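Local coordinates for cellobiose 2-epimerase (Spirochaeta thermophila DSM 6192, PDB 5ZIG), which probably catalyses the reversible epimerization of cellobiose to 4-O-beta-D-glucosyl-D-mannose, as a member of the N-acylglucosamine 2-epimerase family, at residues Glu147-Asp150 against Leu151-Arg155. Numbering follows the deposited sequence.
Sequences ETFD and LLEDR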
loop_
_atom_site.group_PDB
_atom_site.type_symbol
_atom_site.label_atom_id
_atom_site.label_comp_id
_atom_site.label_asym_id
_atom_site.label_seq_id
_atom_site.Cartn_x
_atom_site.Cartn_y
_atom_site.Cartn_z
ATOM N N GLU A 147 15.894 -11.767 -7.410
ATOM C CA GLU A 147 15.799 -11.813 -8.863
ATOM C C GLU A 147 14.925 -10.683 -9.391
ATOM O O GLU A 147 15.258 -10.034 -10.388
ATOM C CB GLU A 147 15.235 -13.169 -9.298
ATOM C CG GLU A 147 15.344 -13.467 -10.804
ATOM C CD GLU A 147 14.644 -14.758 -11.197
ATOM O OE1 GLU A 147 13.431 -14.920 -10.931
ATOM O OE2 GLU A 147 15.320 -15.634 -11.758
ATOM N N THR A 148 13.795 -10.426 -8.732
ATOM C CA THR A 148 12.869 -9.416 -9.225
ATOM C C THR A 148 13.436 -8.007 -9.039
ATOM O O THR A 148 13.367 -7.182 -9.960
ATOM C CB THR A 148 11.513 -9.580 -8.509
ATOM O OG1 THR A 148 11.152 -10.975 -8.479
ATOM C CG2 THR A 148 10.424 -8.793 -9.207
ATOM N N PHE A 149 13.972 -7.722 -7.839
ATOM C CA PHE A 149 14.765 -6.505 -7.612
ATOM C C PHE A 149 15.775 -6.287 -8.736
ATOM O O PHE A 149 15.862 -5.198 -9.316
ATOM C CB PHE A 149 15.495 -6.623 -6.270
ATOM C CG PHE A 149 16.442 -5.475 -5.963
ATOM C CD1 PHE A 149 15.963 -4.243 -5.516
ATOM C CD2 PHE A 149 17.806 -5.626 -6.143
ATOM C CE1 PHE A 149 16.838 -3.193 -5.209
ATOM C CE2 PHE A 149 18.690 -4.573 -5.852
ATOM C CZ PHE A 149 18.200 -3.357 -5.378
ATOM N N ASP A 150 16.541 -7.328 -9.072
ATOM C CA ASP A 150 17.550 -7.170 -10.119
ATOM C C ASP A 150 16.914 -6.750 -11.432
ATOM O O ASP A 150 17.495 -5.949 -12.175
ATOM C CB ASP A 150 18.354 -8.461 -10.286
ATOM C CG ASP A 150 19.449 -8.587 -9.248
ATOM O OD1 ASP A 150 19.767 -7.554 -8.618
ATOM O OD2 ASP A 150 19.980 -9.703 -9.050
ATOM N N LEU A 151 15.702 -7.247 -11.722
ATOM C CA LEU A 151 15.038 -6.865 -12.969
ATOM C C LEU A 151 14.587 -5.417 -12.919
ATOM O O LEU A 151 14.734 -4.673 -13.900
ATOM C CB LEU A 151 13.834 -7.766 -13.236
ATOM C CG LEU A 151 14.046 -9.183 -13.763
ATOM C CD1 LEU A 151 12.711 -9.916 -13.741
ATOM C CD2 LEU A 151 14.645 -9.164 -15.171
ATOM N N LEU A 152 13.967 -5.029 -11.795
ATOM C CA LEU A 152 13.566 -3.648 -11.580
ATOM C C LEU A 152 14.735 -2.683 -11.776
ATOM O O LEU A 152 14.567 -1.600 -12.351
ATOM C CB LEU A 152 12.972 -3.500 -10.178
ATOM C CG LEU A 152 11.499 -3.833 -9.930
ATOM C CD1 LEU A 152 11.000 -5.006 -10.779
ATOM C CD2 LEU A 152 11.265 -4.110 -8.452
ATOM N N GLU A 153 15.925 -3.052 -11.295
ATOM C CA GLU A 153 17.068 -2.174 -11.470
ATOM C C GLU A 153 17.647 -2.325 -12.873
ATOM O O GLU A 153 17.889 -1.329 -13.562
ATOM C CB GLU A 153 18.126 -2.459 -10.397
ATOM C CG GLU A 153 17.625 -2.257 -8.955
ATOM C CD GLU A 153 17.197 -0.834 -8.681
ATOM O OE1 GLU A 153 18.042 0.089 -8.787
ATOM O OE2 GLU A 153 15.993 -0.642 -8.373
ATOM N N ASP A 154 17.820 -3.563 -13.336
ATOM C CA ASP A 154 18.528 -3.747 -14.604
ATOM C C ASP A 154 17.665 -3.361 -15.807
ATOM O O ASP A 154 18.147 -2.684 -16.724
ATOM C CB ASP A 154 19.041 -5.188 -14.710
ATOM C CG ASP A 154 20.023 -5.554 -13.573
ATOM O OD1 ASP A 154 20.231 -6.765 -13.298
ATOM O OD2 ASP A 154 20.572 -4.624 -12.935
ATOM N N ARG A 155 16.390 -3.757 -15.824
ATOM C CA ARG A 155 15.498 -3.381 -16.919
ATOM C C ARG A 155 14.603 -2.192 -16.595
ATOM O O ARG A 155 14.288 -1.414 -17.498
ATOM C CB ARG A 155 14.604 -4.561 -17.334
ATOM C CG ARG A 155 15.335 -5.877 -17.619
ATOM C CD ARG A 155 16.307 -5.762 -18.792
ATOM N NE ARG A 155 15.647 -5.332 -20.025
ATOM C CZ ARG A 155 15.950 -4.214 -20.676
ATOM N NH1 ARG A 155 16.905 -3.415 -20.218
ATOM N NH2 ARG A 155 15.303 -3.892 -21.784
#
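Leu151 begins the second half of this single helical stretch: its N donates a hydrogen to Glu147 O over 3.1 Å, in a bond bent to an N-H...O angle of 142°, with the donor tilted from the carbonyl plane. Its isobutyl group packs beside Arg100 and Trp172; Glu147 OE2 forms a salt bridge with Arg100, while OE1 is hydrogen-bonded to Tyr95 OH. Leu152 N makes a nearly straight bond to Thr148 O (2.9 Å). Its side chain runs alongside that of Thr148, pointing the same way, with Leu152 CD1 4.1 Å from Thr148 CG2. Thr148 CG2 stands anti to the backbone N, which directs the methyl to this apolar flank while OG1 hydrogen-bonds back to Leu144 O. Glu153 N is bonded to Phe149 O, and its side chain provides a CH-pi contact: Glu153 CG lies 3.9 Å from the centroid of the Phe149 ring and 17° off the ring normal. Phe149 CG is anti to the backbone N, carrying the ring toward the next turn, where the bent Glu153 chain sets its carboxylate plane only 15° from that of the ring. Replacing Phe149 by an alanine is likely to cost Glu153 CG its aromatic support and Tyr201 its edge-to-face partner, leaving the acid's stem freer to turn. Asp154 continues the i-to-i+4 series with a bond from its N to Asp150 O (2.7 Å), while its carboxylate folds back over the same carbonyl, OD1 lying 3.1 Å from Asp150 O without a bond. These contacts knit successive turns near the C-terminal end of helix 139-156, in the family's (alpha/alpha)6 barrel. Chemically, methylene-on-ring packing holds the stem of Glu153 while Tyr164 and Tyr201 hydrogen-bond its buried OE2; Asp150 and Asp154, OD1 atoms 4.8 Å apart, would probably repel mildly, partly offset by Asp150's weak, long pairing with Arg212.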